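Local coordinates for protein iota-carrageenase (Alteromonas sp., PDB 1H80) that hydrolyses internal beta-1,4 linkages of iota-carrageenan, a sulfated galactan of red algal cell walls, with inversion of the anomeric configuration, at residues Q18-D23 against S50-G55; R44-I49 against S74-R79; R128-A133 against K154-S159; I150-T155 against I182-A187; G349-F354 against Y419-F424. All blocks are in the same frame, centred on the assembly; numbering follows the deposited sequence.

Overall arrangement
The five contacts sample a beta-helix along its length. Contacts 1 and 2 come first in the chain, their segments alternating, and their centres lie about 7 Å apart; helix 39-50 and its following loop pack there against strands 20-23 and 76-80. About 25 Å from contact 2, between centres, comes contact 3, and contact 4 lies beside contact 3, about 9 Å away between centres. These two share K154, T155 and a sodium ion, and join successive turns through strands 132-141, 143-151 and 177-185. Contact 5 follows last, pairing strands 351-359 and 421-429 beside a calcium ion, about 43 Å from contact 1 between centres. Together they trace end packing, strand stacking and metal-tied loops in one elongated fold.

Contact 1 of 5, residues Q18-D23 against S50-G55; sequences QDVNYD and SRKPNG
D19 reaches into the turn K52-G55, where most of its side chain is taken up by N54. Its CB lies 3.4 Å from G55 O. CG rests on N54 CB at 3.5 Å, and the carboxylate then divides its work: OD1 accepts from N54 ND2 at 3.0 Å on its syn side, though tilted out of the carboxylate plane, while OD2 takes the backbone N-H of N54 at 2.8 Å from above that plane. OD2 also lies 3.4 Å from CD of P53, whose nitrogen has no hydrogen to offer. Aspartate suits the place because one short side chain can serve two donors of a single residue. The turn is type I, closed by G55 N bonding to K52 O, and G55 has a positive phi (59°) that favours glycine. Its carbonyl accepts D19 N at 2.9 Å and, weakly, V20 N. Further on, Y22 OH touches K52 CE at 3.8 Å, the last methylene of the lysine crossing the phenol at about a right angle. Q18 NE2 and N54 O share a water, while Q18 OE1 bonds to T57. Strand 20-23 runs parallel to strand 56-60; the turn leads from helix 39-50 into that strand, and the Y22 ring meets F28 of helix 24-28 edge-to-face.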
# COMPACT_ATOMS: atom_id res chain seq x y z
N GLN A 18 -27.82 12.03 12.70
CA GLN A 18 -26.70 12.86 13.10
C GLN A 18 -27.21 14.12 13.77
O GLN A 18 -28.37 14.48 13.62
CB GLN A 18 -25.85 13.23 11.89
CG GLN A 18 -25.28 12.03 11.16
CD GLN A 18 -24.17 12.41 10.22
OE1 GLN A 18 -24.35 13.23 9.32
NE2 GLN A 18 -22.99 11.83 10.42
N ASP A 19 -26.33 14.79 14.50
CA ASP A 19 -26.71 16.01 15.18
C ASP A 19 -26.47 17.28 14.38
O ASP A 19 -27.26 18.22 14.46
CB ASP A 19 -25.99 16.12 16.53
CG ASP A 19 -26.50 15.12 17.54
OD1 ASP A 19 -27.69 14.73 17.45
OD2 ASP A 19 -25.73 14.73 18.45
N VAL A 20 -25.39 17.32 13.60
CA VAL A 20 -25.07 18.51 12.83
C VAL A 20 -24.50 18.28 11.44
O VAL A 20 -24.06 17.18 11.11
CB VAL A 20 -24.04 19.40 13.58
CG1 VAL A 20 -24.61 19.85 14.91
CG2 VAL A 20 -22.74 18.62 13.80
N ASN A 21 -24.53 19.34 10.64
CA ASN A 21 -23.97 19.36 9.29
C ASN A 21 -23.27 20.72 9.23
O ASN A 21 -23.93 21.76 9.25
CB ASN A 21 -25.05 19.30 8.21
CG ASN A 21 -25.49 17.88 7.85
OD1 ASN A 21 -26.14 17.66 6.83
ND2 ASN A 21 -25.13 16.91 8.69
N TYR A 22 -21.94 20.71 9.19
CA TYR A 22 -21.17 21.94 9.13
C TYR A 22 -20.40 22.07 7.83
O TYR A 22 -20.16 21.08 7.13
CB TYR A 22 -20.15 22.02 10.27
CG TYR A 22 -20.71 22.11 11.67
CD1 TYR A 22 -21.83 22.90 11.94
CD2 TYR A 22 -20.09 21.46 12.73
CE1 TYR A 22 -22.30 23.04 13.25
CE2 TYR A 22 -20.55 21.60 14.03
CZ TYR A 22 -21.65 22.39 14.28
OH TYR A 22 -22.10 22.53 15.58
N ASP A 23 -20.01 23.30 7.50
CA ASP A 23 -19.24 23.60 6.31
C ASP A 23 -17.90 24.14 6.82
O ASP A 23 -17.88 25.04 7.66
CB ASP A 23 -19.96 24.64 5.45
CG ASP A 23 -19.20 24.98 4.18
OD1 ASP A 23 -18.12 25.60 4.28
OD2 ASP A 23 -19.70 24.64 3.08
N SER A 50 -17.29 15.97 16.81
CA SER A 50 -17.12 14.80 17.66
C SER A 50 -17.69 15.00 19.06
O SER A 50 -17.99 14.03 19.76
CB SER A 50 -15.65 14.40 17.75
OG SER A 50 -15.53 13.11 18.32
N ARG A 51 -17.84 16.25 19.48
CA ARG A 51 -18.40 16.55 20.80
C ARG A 51 -19.90 16.25 20.85
O ARG A 51 -20.47 16.06 21.92
CB ARG A 51 -18.16 18.01 21.18
CG ARG A 51 -16.75 18.31 21.66
CD ARG A 51 -16.68 19.66 22.35
NE ARG A 51 -16.64 20.78 21.41
CZ ARG A 51 -15.53 21.24 20.83
NH1 ARG A 51 -14.36 20.68 21.10
NH2 ARG A 51 -15.59 22.27 20.00
N LYS A 52 -20.54 16.21 19.68
CA LYS A 52 -21.97 15.94 19.61
C LYS A 52 -22.21 14.44 19.78
O LYS A 52 -21.54 13.61 19.16
CB LYS A 52 -22.54 16.39 18.25
CG LYS A 52 -22.28 17.85 17.91
CD LYS A 52 -22.97 18.79 18.87
CE LYS A 52 -22.73 20.24 18.49
NZ LYS A 52 -23.42 21.19 19.41
N PRO A 53 -23.19 14.06 20.62
CA PRO A 53 -23.51 12.65 20.88
C PRO A 53 -23.68 11.79 19.62
O PRO A 53 -23.17 10.67 19.56
CB PRO A 53 -24.80 12.75 21.69
CG PRO A 53 -24.59 13.99 22.48
CD PRO A 53 -24.04 14.95 21.44
N ASN A 54 -24.39 12.32 18.63
CA ASN A 54 -24.63 11.58 17.40
C ASN A 54 -23.74 12.06 16.25
O ASN A 54 -23.98 11.72 15.08
CB ASN A 54 -26.10 11.69 17.01
CG ASN A 54 -27.03 11.18 18.10
OD1 ASN A 54 -27.08 9.97 18.35
ND2 ASN A 54 -27.74 12.08 18.75
N GLY A 55 -22.73 12.86 16.58
CA GLY A 55 -21.80 13.35 15.58
C GLY A 55 -22.41 14.16 14.46
O GLY A 55 -23.43 14.83 14.62
O HOH W 1 -22.56 10.64 12.97

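Contact 2 of 5, residues R44-I49 against S74-R79; sequences RAINAI and SNVHIR
V76 and I49 form the close-packed part of this contact, with I46 beside them. The CG2 methyl of V76 fits between the two isoleucines: it lies 3.7 Å from I46 O, 4.0 Å from I49 CG2 and 4.1 Å from I46 CG2. With its CG1 anti to the backbone N (chi1 175°), the valine turns CG2 to the helix, and the side chains cross it at about a right angle. I49 CG2 also touches the backbone carbonyl N75 O at 3.7 Å. Branched aliphatic residues suit this seam, where no hydrogen bond passes between the segments and the contact is made by van der Waals packing.

The packing is slacker toward I78, whose CD1 meets I46 CD1 only at 4.5 Å. On the far side of the helix, N47 and A48 point away from the strand and R44 is exposed, its guanidinium bonded to F28 O and N40. N75 sits at the margin, with its amide oxygen paired to N110.

Helix 39-50 thus runs obliquely over strand 76-80, the short axes approaching to 8.8 Å with their N-to-C directions 138° apart. L58 of the neighbouring parallel strand 56-60 touches A45 and I49, while A45 and A48 meet F28 of helix 24-28.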
# COMPACT_ATOMS: atom_id res chain seq x y z
N ARG A 44 -10.69 22.24 14.41
CA ARG A 44 -11.77 22.78 15.21
C ARG A 44 -13.11 22.19 14.77
O ARG A 44 -13.97 21.90 15.60
CB ARG A 44 -11.82 24.31 15.11
CG ARG A 44 -10.74 25.00 15.93
CD ARG A 44 -10.92 26.51 15.96
NE ARG A 44 -10.57 27.15 14.70
CZ ARG A 44 -11.45 27.69 13.86
NH1 ARG A 44 -12.75 27.68 14.15
NH2 ARG A 44 -11.03 28.26 12.74
N ALA A 45 -13.27 22.02 13.46
CA ALA A 45 -14.51 21.46 12.92
C ALA A 45 -14.69 20.03 13.41
O ALA A 45 -15.75 19.65 13.90
CB ALA A 45 -14.48 21.49 11.40
N ILE A 46 -13.63 19.24 13.27
CA ILE A 46 -13.65 17.85 13.70
C ILE A 46 -13.96 17.76 15.20
O ILE A 46 -14.81 16.98 15.62
CB ILE A 46 -12.29 17.18 13.41
CG1 ILE A 46 -12.14 16.99 11.90
CG2 ILE A 46 -12.18 15.85 14.15
CD1 ILE A 46 -10.74 16.62 11.48
N ASN A 47 -13.28 18.57 16.00
CA ASN A 47 -13.51 18.55 17.43
C ASN A 47 -14.95 18.91 17.79
O ASN A 47 -15.57 18.26 18.63
CB ASN A 47 -12.55 19.51 18.14
CG ASN A 47 -11.10 19.07 18.04
OD1 ASN A 47 -10.80 17.94 17.65
ND2 ASN A 47 -10.19 19.96 18.40
N ALA A 48 -15.47 19.94 17.14
CA ALA A 48 -16.84 20.39 17.39
C ALA A 48 -17.85 19.30 17.06
O ALA A 48 -18.78 19.05 17.83
CB ALA A 48 -17.14 21.63 16.57
N ILE A 49 -17.66 18.64 15.93
CA ILE A 49 -18.58 17.59 15.53
C ILE A 49 -18.50 16.37 16.44
O ILE A 49 -19.52 15.81 16.83
CB ILE A 49 -18.31 17.15 14.07
CG1 ILE A 49 -18.60 18.32 13.13
CG2 ILE A 49 -19.18 15.93 13.71
CD1 ILE A 49 -18.22 18.06 11.69
N SER A 74 -14.05 10.40 16.60
CA SER A 74 -15.26 9.61 16.47
C SER A 74 -16.50 10.36 16.00
O SER A 74 -16.71 11.53 16.34
CB SER A 74 -15.59 8.94 17.80
OG SER A 74 -14.55 8.07 18.20
N ASN A 75 -17.31 9.65 15.23
CA ASN A 75 -18.57 10.15 14.71
C ASN A 75 -18.47 11.38 13.83
O ASN A 75 -19.38 12.20 13.78
CB ASN A 75 -19.53 10.39 15.88
CG ASN A 75 -19.78 9.12 16.67
OD1 ASN A 75 -20.19 8.10 16.12
ND2 ASN A 75 -19.52 9.18 17.97
N VAL A 76 -17.34 11.50 13.14
CA VAL A 76 -17.12 12.60 12.22
C VAL A 76 -17.14 12.02 10.82
O VAL A 76 -16.45 11.05 10.53
CB VAL A 76 -15.76 13.29 12.47
CG1 VAL A 76 -15.52 14.35 11.43
CG2 VAL A 76 -15.75 13.91 13.86
N HIS A 77 -17.96 12.61 9.96
CA HIS A 77 -18.10 12.13 8.60
C HIS A 77 -17.84 13.28 7.66
O HIS A 77 -18.64 14.21 7.54
CB HIS A 77 -19.50 11.55 8.44
CG HIS A 77 -19.75 10.40 9.36
ND1 HIS A 77 -19.37 9.11 9.04
CD2 HIS A 77 -20.19 10.35 10.64
CE1 HIS A 77 -19.56 8.33 10.09
NE2 HIS A 77 -20.06 9.06 11.07
N ILE A 78 -16.68 13.21 7.02
CA ILE A 78 -16.25 14.25 6.10
C ILE A 78 -16.61 13.96 4.66
O ILE A 78 -16.38 12.85 4.16
CB ILE A 78 -14.73 14.46 6.23
CG1 ILE A 78 -14.40 14.91 7.66
CG2 ILE A 78 -14.25 15.49 5.21
CD1 ILE A 78 -12.92 14.98 7.96
N ARG A 79 -17.20 14.95 4.00
CA ARG A 79 -17.57 14.83 2.60
C ARG A 79 -16.85 15.96 1.90
O ARG A 79 -16.86 17.10 2.35
CB ARG A 79 -19.09 14.93 2.43
CG ARG A 79 -19.81 13.70 2.99
CD ARG A 79 -19.37 12.43 2.27
NE ARG A 79 -19.99 11.22 2.82
CZ ARG A 79 -19.55 10.56 3.89
NH1 ARG A 79 -18.48 10.96 4.57
NH2 ARG A 79 -20.20 9.47 4.29

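Contact 3 of 5, residues R128-A133 against K154-S159; sequences RDKNLA and KTIFAS. With NA (sodium ion), chain H.
The F157 ring turns its edge to N131, whose CB lies in the ring plane, 3.9 Å from CE2; L132 N also stands near this edge. One face of the ring carries CG2 of its own neighbour I156. The flat amide of N131 runs alongside I156, pointing the same way: its OD1 lies 3.8 Å from I156 CG1 and accepts from K130 NZ at 2.8 Å, so that lysine and asparagine both flank the isoleucine. An alanine at N131 would keep the CB at the ring edge but would probably deprive the K130 ammonium of this acceptor and uncover the flank of I156.

The backbones are tied by I156 N, which bonds to K130 O at 2.7 Å almost in line with the carbonyl. N131 is held in turn by an Asx turn, D129 OD1 accepting from its N, while D129 OD2 bonds to H97.

Past the CB end of the ring, near F157 CB, sits a sodium ion. L132 O from one segment and I156 O and F157 O from the other converge on it, L132 O closest at 2.2 Å; T155 OG1 at 2.4 Å and a water complete the five ligands. T155 OG1 lies between the backbone N and the carbonyl carbon (chi1 60°), which turns the hydroxyl to the metal; the same hydroxyl is hydrogen-bonded to D152. Two carbonyl oxygens, L132 O and I156 O, approach to 3.1 Å because the cation draws both. Threonine's short side chain suits this ligand position. The result is a sodium site of mainly backbone oxygens, joining the start of strand 132-141 to the loop before strand 160-167, in successive turns of a beta-helix.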
# COMPACT_ATOMS: atom_id res chain seq x y z
N ARG A 128 7.50 20.28 -0.92
CA ARG A 128 8.94 20.15 -0.74
C ARG A 128 9.20 19.04 0.27
O ARG A 128 10.35 18.69 0.55
CB ARG A 128 9.52 21.47 -0.23
N ASP A 129 8.12 18.49 0.81
CA ASP A 129 8.19 17.42 1.81
C ASP A 129 8.15 16.07 1.10
O ASP A 129 7.21 15.78 0.36
CB ASP A 129 6.99 17.54 2.75
CG ASP A 129 7.16 16.75 4.03
OD1 ASP A 129 8.01 15.83 4.07
OD2 ASP A 129 6.44 17.05 5.00
N LYS A 130 9.16 15.23 1.33
CA LYS A 130 9.19 13.92 0.69
C LYS A 130 8.65 12.82 1.60
O LYS A 130 8.37 11.71 1.14
CB LYS A 130 10.62 13.57 0.26
CG LYS A 130 11.54 13.23 1.41
CD LYS A 130 12.88 12.70 0.90
CE LYS A 130 13.75 12.25 2.05
NZ LYS A 130 13.09 11.18 2.85
N ASN A 131 8.50 13.12 2.88
CA ASN A 131 7.99 12.14 3.84
C ASN A 131 6.52 12.39 4.10
O ASN A 131 6.14 12.93 5.14
CB ASN A 131 8.78 12.25 5.14
CG ASN A 131 10.26 12.12 4.92
OD1 ASN A 131 10.72 11.14 4.32
ND2 ASN A 131 11.03 13.09 5.39
N LEU A 132 5.68 11.99 3.15
CA LEU A 132 4.25 12.21 3.24
C LEU A 132 3.35 11.01 3.01
O LEU A 132 3.56 10.23 2.09
CB LEU A 132 3.83 13.28 2.23
CG LEU A 132 4.32 14.72 2.39
CD1 LEU A 132 4.04 15.50 1.12
CD2 LEU A 132 3.62 15.35 3.58
N ALA A 133 2.34 10.88 3.86
CA ALA A 133 1.33 9.83 3.72
C ALA A 133 0.02 10.61 3.80
O ALA A 133 -0.03 11.68 4.42
CB ALA A 133 1.42 8.84 4.87
N LYS A 154 6.54 10.75 -6.16
CA LYS A 154 7.46 9.74 -5.68
C LYS A 154 7.91 10.01 -4.25
O LYS A 154 9.09 9.95 -3.93
CB LYS A 154 8.68 9.63 -6.61
CG LYS A 154 8.33 9.11 -7.99
CD LYS A 154 9.58 8.66 -8.73
CE LYS A 154 9.26 8.14 -10.13
NZ LYS A 154 8.75 9.23 -11.01
N THR A 155 6.94 10.30 -3.39
CA THR A 155 7.25 10.55 -1.99
C THR A 155 7.48 9.24 -1.26
O THR A 155 7.09 8.17 -1.74
CB THR A 155 6.09 11.27 -1.27
OG1 THR A 155 4.91 10.45 -1.34
CG2 THR A 155 5.81 12.62 -1.91
N ILE A 156 8.12 9.32 -0.10
CA ILE A 156 8.36 8.15 0.72
C ILE A 156 7.02 7.84 1.37
O ILE A 156 6.17 8.73 1.50
CB ILE A 156 9.40 8.46 1.83
CG1 ILE A 156 10.71 8.92 1.20
CG2 ILE A 156 9.61 7.24 2.71
CD1 ILE A 156 11.34 7.92 0.25
N PHE A 157 6.82 6.58 1.75
CA PHE A 157 5.60 6.10 2.41
C PHE A 157 4.42 5.86 1.48
O PHE A 157 4.16 6.62 0.56
CB PHE A 157 5.14 7.09 3.49
CG PHE A 157 6.11 7.24 4.62
CD1 PHE A 157 6.31 6.20 5.52
CD2 PHE A 157 6.85 8.40 4.76
CE1 PHE A 157 7.24 6.32 6.55
CE2 PHE A 157 7.79 8.53 5.78
CZ PHE A 157 7.98 7.48 6.67
N ALA A 158 3.71 4.77 1.75
CA ALA A 158 2.51 4.45 0.99
C ALA A 158 1.53 5.53 1.41
O ALA A 158 1.64 6.09 2.51
CB ALA A 158 1.98 3.08 1.37
N SER A 159 0.55 5.82 0.56
CA SER A 159 -0.41 6.87 0.87
C SER A 159 -1.34 6.57 2.03
O SER A 159 -1.70 7.47 2.78
CB SER A 159 -1.23 7.18 -0.37
OG SER A 159 -0.40 7.72 -1.38
NA NA H . 4.12 8.92 0.35
O HOH W 2 2.19 8.87 -1.13

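Contact 4 of 5, residues I150-T155 against I182-A187; sequences IDDNKT and IKQNNA. With NA (sodium ion), chain H.
D152 has CG anti to the backbone N (chi1 -155°), which brings its carboxylate beside Q184, and N186 takes the same course (chi1 -164°) to bring its amide to K154. D152 CB lies 3.3 Å from N186 O, and its OD2 comes within 2.9 Å of Q184 NE2, while Q184 OE1 bonds to S159. OD1 accepts three bonds: T155 OG1 on the syn lone pair, N153 N at 2.6 Å, and T155 N in an Asx motif. An alanine in place of D152 would probably leave the T155 hydroxyl without its acceptor and the loop freer to move beside the sodium.

K154 NZ bonds to N186 OD1 at 2.8 Å in the carbonyl plane, on a lone pair; it also reaches W462 O and makes a cation-pi contact with the W462 ring. The strands pair in parallel, N185 N bonding to I150 O at 2.8 Å. On the face that carries D151 and N185, N185 ND2 meets D151 OD1 at 3.0 Å, while D151 OD2 forms a salt bridge with K125.

D152 is therefore a second-shell residue of the sodium site: by accepting a hydrogen bond from the T155 hydroxyl it probably orients that oxygen toward the metal, its OD2 holds a metal-bound water, and its negative charge would offset the cation.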
# COMPACT_ATOMS: atom_id res chain seq x y z
N ILE A 150 -4.72 10.78 -5.87
CA ILE A 150 -3.54 11.29 -5.21
C ILE A 150 -2.47 11.51 -6.27
O ILE A 150 -2.00 10.56 -6.89
CB ILE A 150 -2.99 10.27 -4.19
CG1 ILE A 150 -4.08 9.92 -3.17
CG2 ILE A 150 -1.76 10.84 -3.50
CD1 ILE A 150 -3.74 8.72 -2.31
N ASP A 151 -2.13 12.77 -6.50
CA ASP A 151 -1.08 13.11 -7.45
C ASP A 151 0.21 13.12 -6.63
O ASP A 151 0.56 14.12 -6.01
CB ASP A 151 -1.32 14.48 -8.08
CG ASP A 151 -2.07 14.40 -9.39
OD1 ASP A 151 -2.63 13.33 -9.71
OD2 ASP A 151 -2.10 15.42 -10.11
N ASP A 152 0.89 11.99 -6.63
CA ASP A 152 2.12 11.82 -5.87
C ASP A 152 3.29 12.40 -6.65
O ASP A 152 3.16 12.80 -7.81
CB ASP A 152 2.36 10.34 -5.61
CG ASP A 152 3.20 10.07 -4.38
OD1 ASP A 152 3.88 10.99 -3.89
OD2 ASP A 152 3.18 8.92 -3.91
N ASN A 153 4.44 12.45 -5.99
CA ASN A 153 5.67 12.94 -6.60
C ASN A 153 6.77 12.05 -6.05
O ASN A 153 7.78 12.52 -5.54
CB ASN A 153 5.91 14.40 -6.23
CG ASN A 153 7.12 14.98 -6.94
OD1 ASN A 153 7.32 14.74 -8.13
ND2 ASN A 153 7.91 15.76 -6.22
N LYS A 154 6.54 10.75 -6.16
CA LYS A 154 7.46 9.74 -5.68
C LYS A 154 7.91 10.01 -4.25
O LYS A 154 9.09 9.95 -3.93
CB LYS A 154 8.68 9.63 -6.61
CG LYS A 154 8.33 9.11 -7.99
CD LYS A 154 9.58 8.66 -8.73
CE LYS A 154 9.26 8.14 -10.13
NZ LYS A 154 8.75 9.23 -11.01
N THR A 155 6.94 10.30 -3.39
CA THR A 155 7.25 10.55 -1.99
C THR A 155 7.48 9.24 -1.26
O THR A 155 7.09 8.17 -1.74
CB THR A 155 6.09 11.27 -1.27
OG1 THR A 155 4.91 10.45 -1.34
CG2 THR A 155 5.81 12.62 -1.91
N ILE A 182 -9.78 4.84 -5.03
CA ILE A 182 -8.65 5.74 -4.92
C ILE A 182 -7.69 5.43 -6.05
O ILE A 182 -7.46 4.27 -6.39
CB ILE A 182 -7.92 5.59 -3.57
CG1 ILE A 182 -8.89 5.89 -2.43
CG2 ILE A 182 -6.74 6.55 -3.51
CD1 ILE A 182 -8.33 5.59 -1.05
N LYS A 183 -7.15 6.48 -6.65
CA LYS A 183 -6.19 6.34 -7.73
C LYS A 183 -4.98 7.14 -7.31
O LYS A 183 -5.11 8.28 -6.86
CB LYS A 183 -6.76 6.92 -9.04
CG LYS A 183 -5.72 7.12 -10.15
CD LYS A 183 -5.07 5.82 -10.56
CE LYS A 183 -3.95 6.05 -11.58
NZ LYS A 183 -4.47 6.71 -12.82
N GLN A 184 -3.80 6.54 -7.43
CA GLN A 184 -2.57 7.23 -7.08
C GLN A 184 -1.69 7.32 -8.31
O GLN A 184 -1.45 6.32 -8.99
CB GLN A 184 -1.82 6.49 -5.98
CG GLN A 184 -0.55 7.21 -5.54
CD GLN A 184 -0.00 6.68 -4.23
OE1 GLN A 184 -0.76 6.21 -3.38
NE2 GLN A 184 1.31 6.76 -4.05
N ASN A 185 -1.23 8.53 -8.61
CA ASN A 185 -0.36 8.73 -9.76
C ASN A 185 1.07 8.99 -9.32
O ASN A 185 1.32 9.62 -8.29
CB ASN A 185 -0.83 9.92 -10.60
CG ASN A 185 -2.19 9.70 -11.21
OD1 ASN A 185 -2.41 8.72 -11.92
ND2 ASN A 185 -3.11 10.62 -10.95
N ASN A 186 2.01 8.49 -10.11
CA ASN A 186 3.43 8.67 -9.89
C ASN A 186 3.95 8.31 -8.49
O ASN A 186 4.55 9.13 -7.81
CB ASN A 186 3.81 10.12 -10.23
CG ASN A 186 5.30 10.31 -10.41
OD1 ASN A 186 6.01 9.38 -10.81
ND2 ASN A 186 5.79 11.51 -10.13
N ALA A 187 3.72 7.07 -8.09
CA ALA A 187 4.19 6.59 -6.80
C ALA A 187 5.63 6.09 -6.91
O ALA A 187 6.07 5.66 -7.98
CB ALA A 187 3.29 5.45 -6.31
NA NA H . 4.12 8.92 0.35
O HOH W 3 4.38 13.83 -10.04
O HOH W 2 2.19 8.87 -1.13

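Contact 5 of 5, residues G349-F354 against Y419-F424; sequences GTVKVF and YDVKTF. With CA (calcium ion), chain E.
F354 and F424 lie side by side on one face of the paired strands, pointing the same way, in an offset stack with centroids 4.7 Å apart and planes only 12° from parallel. F354 CE2 sits over the F424 ring, 3.8 Å from CD1. Their first torsions nearly match (chi1 -56° and -57°), so equivalent positions on adjacent parallel strands place the rings one upon the other. The edge of F424 faces V353 O in the ring plane, and K352 CB approaches F424 CE1 obliquely at 4.0 Å. K352 and K422, also level with each other, extend from the same face as the phenylalanines.

The opposite face, which also carries T423, is mainly aliphatic where the strands meet. V421 CG1 meets V351 CG1 at 3.7 Å and V353 CG2 at 3.8 Å, the valines crossing at a slant; these beta-branched residues suit strands whose inner side also touches F251. Backbone bonds hold the register: K422 N to V351 O, V353 N to K422 O at 2.8 Å, and F424 N to V353 O.

At the strand starts the pairing opens, and a water links G349 O, V351 N and D420 O. Nearby, Y419 O and D420 OD1 bind a calcium ion together with T411 and D418. The chemistry thus changes along the pair: stacked rings lie at one end, valine methyls run along the opposite face, and water and a calcium ion bound by oxygens lie at the strand starts, where the acidic side chains would balance its charge.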
# COMPACT_ATOMS: atom_id res chain seq x y z
N GLY A 349 -2.71 -17.05 6.05
CA GLY A 349 -3.56 -18.21 6.19
C GLY A 349 -4.07 -18.65 4.84
O GLY A 349 -3.29 -18.90 3.92
N THR A 350 -5.39 -18.73 4.71
CA THR A 350 -5.99 -19.13 3.45
C THR A 350 -6.03 -17.90 2.56
O THR A 350 -6.72 -16.93 2.86
CB THR A 350 -7.41 -19.66 3.67
OG1 THR A 350 -7.36 -20.81 4.52
CG2 THR A 350 -8.06 -20.04 2.34
N VAL A 351 -5.27 -17.94 1.47
CA VAL A 351 -5.22 -16.83 0.53
C VAL A 351 -5.64 -17.29 -0.86
O VAL A 351 -5.08 -18.24 -1.41
CB VAL A 351 -3.80 -16.24 0.42
CG1 VAL A 351 -3.77 -15.15 -0.64
CG2 VAL A 351 -3.36 -15.69 1.77
N LYS A 352 -6.65 -16.62 -1.41
CA LYS A 352 -7.13 -16.94 -2.74
C LYS A 352 -7.29 -15.65 -3.52
O LYS A 352 -7.83 -14.67 -3.02
CB LYS A 352 -8.48 -17.67 -2.67
CG LYS A 352 -8.39 -19.02 -2.00
CD LYS A 352 -9.72 -19.74 -2.03
CE LYS A 352 -9.65 -21.05 -1.26
NZ LYS A 352 -10.95 -21.77 -1.26
N VAL A 353 -6.79 -15.67 -4.75
CA VAL A 353 -6.86 -14.52 -5.64
C VAL A 353 -7.56 -14.99 -6.91
O VAL A 353 -7.03 -15.84 -7.64
CB VAL A 353 -5.45 -14.01 -6.00
CG1 VAL A 353 -5.55 -12.77 -6.88
CG2 VAL A 353 -4.68 -13.70 -4.72
N PHE A 354 -8.74 -14.43 -7.18
CA PHE A 354 -9.52 -14.81 -8.36
C PHE A 354 -9.48 -13.76 -9.45
O PHE A 354 -9.50 -12.56 -9.17
CB PHE A 354 -10.99 -15.04 -7.98
CG PHE A 354 -11.20 -16.07 -6.91
CD1 PHE A 354 -11.02 -15.73 -5.57
CD2 PHE A 354 -11.60 -17.36 -7.23
CE1 PHE A 354 -11.24 -16.67 -4.56
CE2 PHE A 354 -11.83 -18.31 -6.23
CZ PHE A 354 -11.65 -17.96 -4.89
N TYR A 419 3.63 -20.64 2.88
CA TYR A 419 2.22 -20.34 2.81
C TYR A 419 1.88 -20.32 1.34
O TYR A 419 2.77 -20.19 0.49
CB TYR A 419 1.89 -19.00 3.48
CG TYR A 419 2.41 -17.77 2.78
CD1 TYR A 419 3.73 -17.34 2.96
CD2 TYR A 419 1.59 -17.02 1.94
CE1 TYR A 419 4.20 -16.19 2.32
CE2 TYR A 419 2.05 -15.89 1.30
CZ TYR A 419 3.35 -15.47 1.49
OH TYR A 419 3.81 -14.35 0.84
N ASP A 420 0.60 -20.48 1.01
CA ASP A 420 0.21 -20.50 -0.38
C ASP A 420 -0.78 -19.43 -0.78
O ASP A 420 -1.77 -19.19 -0.09
CB ASP A 420 -0.37 -21.86 -0.76
CG ASP A 420 0.60 -23.00 -0.51
OD1 ASP A 420 1.79 -22.87 -0.87
OD2 ASP A 420 0.16 -24.03 0.04
N VAL A 421 -0.50 -18.79 -1.90
CA VAL A 421 -1.38 -17.78 -2.45
C VAL A 421 -1.93 -18.47 -3.69
O VAL A 421 -1.27 -18.53 -4.72
CB VAL A 421 -0.61 -16.50 -2.84
CG1 VAL A 421 -1.53 -15.54 -3.57
CG2 VAL A 421 -0.04 -15.85 -1.59
N LYS A 422 -3.13 -19.02 -3.57
CA LYS A 422 -3.76 -19.72 -4.68
C LYS A 422 -4.37 -18.73 -5.65
O LYS A 422 -5.13 -17.85 -5.26
CB LYS A 422 -4.84 -20.67 -4.16
CG LYS A 422 -4.31 -21.80 -3.27
CD LYS A 422 -5.38 -22.85 -3.02
CE LYS A 422 -4.82 -24.09 -2.32
NZ LYS A 422 -5.02 -24.07 -0.84
N THR A 423 -4.01 -18.86 -6.93
CA THR A 423 -4.54 -17.98 -7.95
C THR A 423 -5.47 -18.75 -8.88
O THR A 423 -5.24 -19.92 -9.18
CB THR A 423 -3.41 -17.36 -8.78
OG1 THR A 423 -2.67 -18.39 -9.43
CG2 THR A 423 -2.48 -16.56 -7.89
N PHE A 424 -6.53 -18.08 -9.32
CA PHE A 424 -7.51 -18.69 -10.21
C PHE A 424 -7.77 -17.80 -11.41
O PHE A 424 -7.78 -16.57 -11.29
CB PHE A 424 -8.83 -18.94 -9.48
CG PHE A 424 -8.69 -19.79 -8.24
CD1 PHE A 424 -8.23 -19.24 -7.05
CD2 PHE A 424 -9.03 -21.14 -8.27
CE1 PHE A 424 -8.10 -20.02 -5.91
CE2 PHE A 424 -8.91 -21.93 -7.13
CZ PHE A 424 -8.44 -21.37 -5.94
CA CA E . 3.84 -21.55 -1.21
O HOH W 4 -1.13 -20.61 3.40
O HOH W 5 -3.79 -20.34 1.11
O HOH W 6 2.31 -20.59 -2.97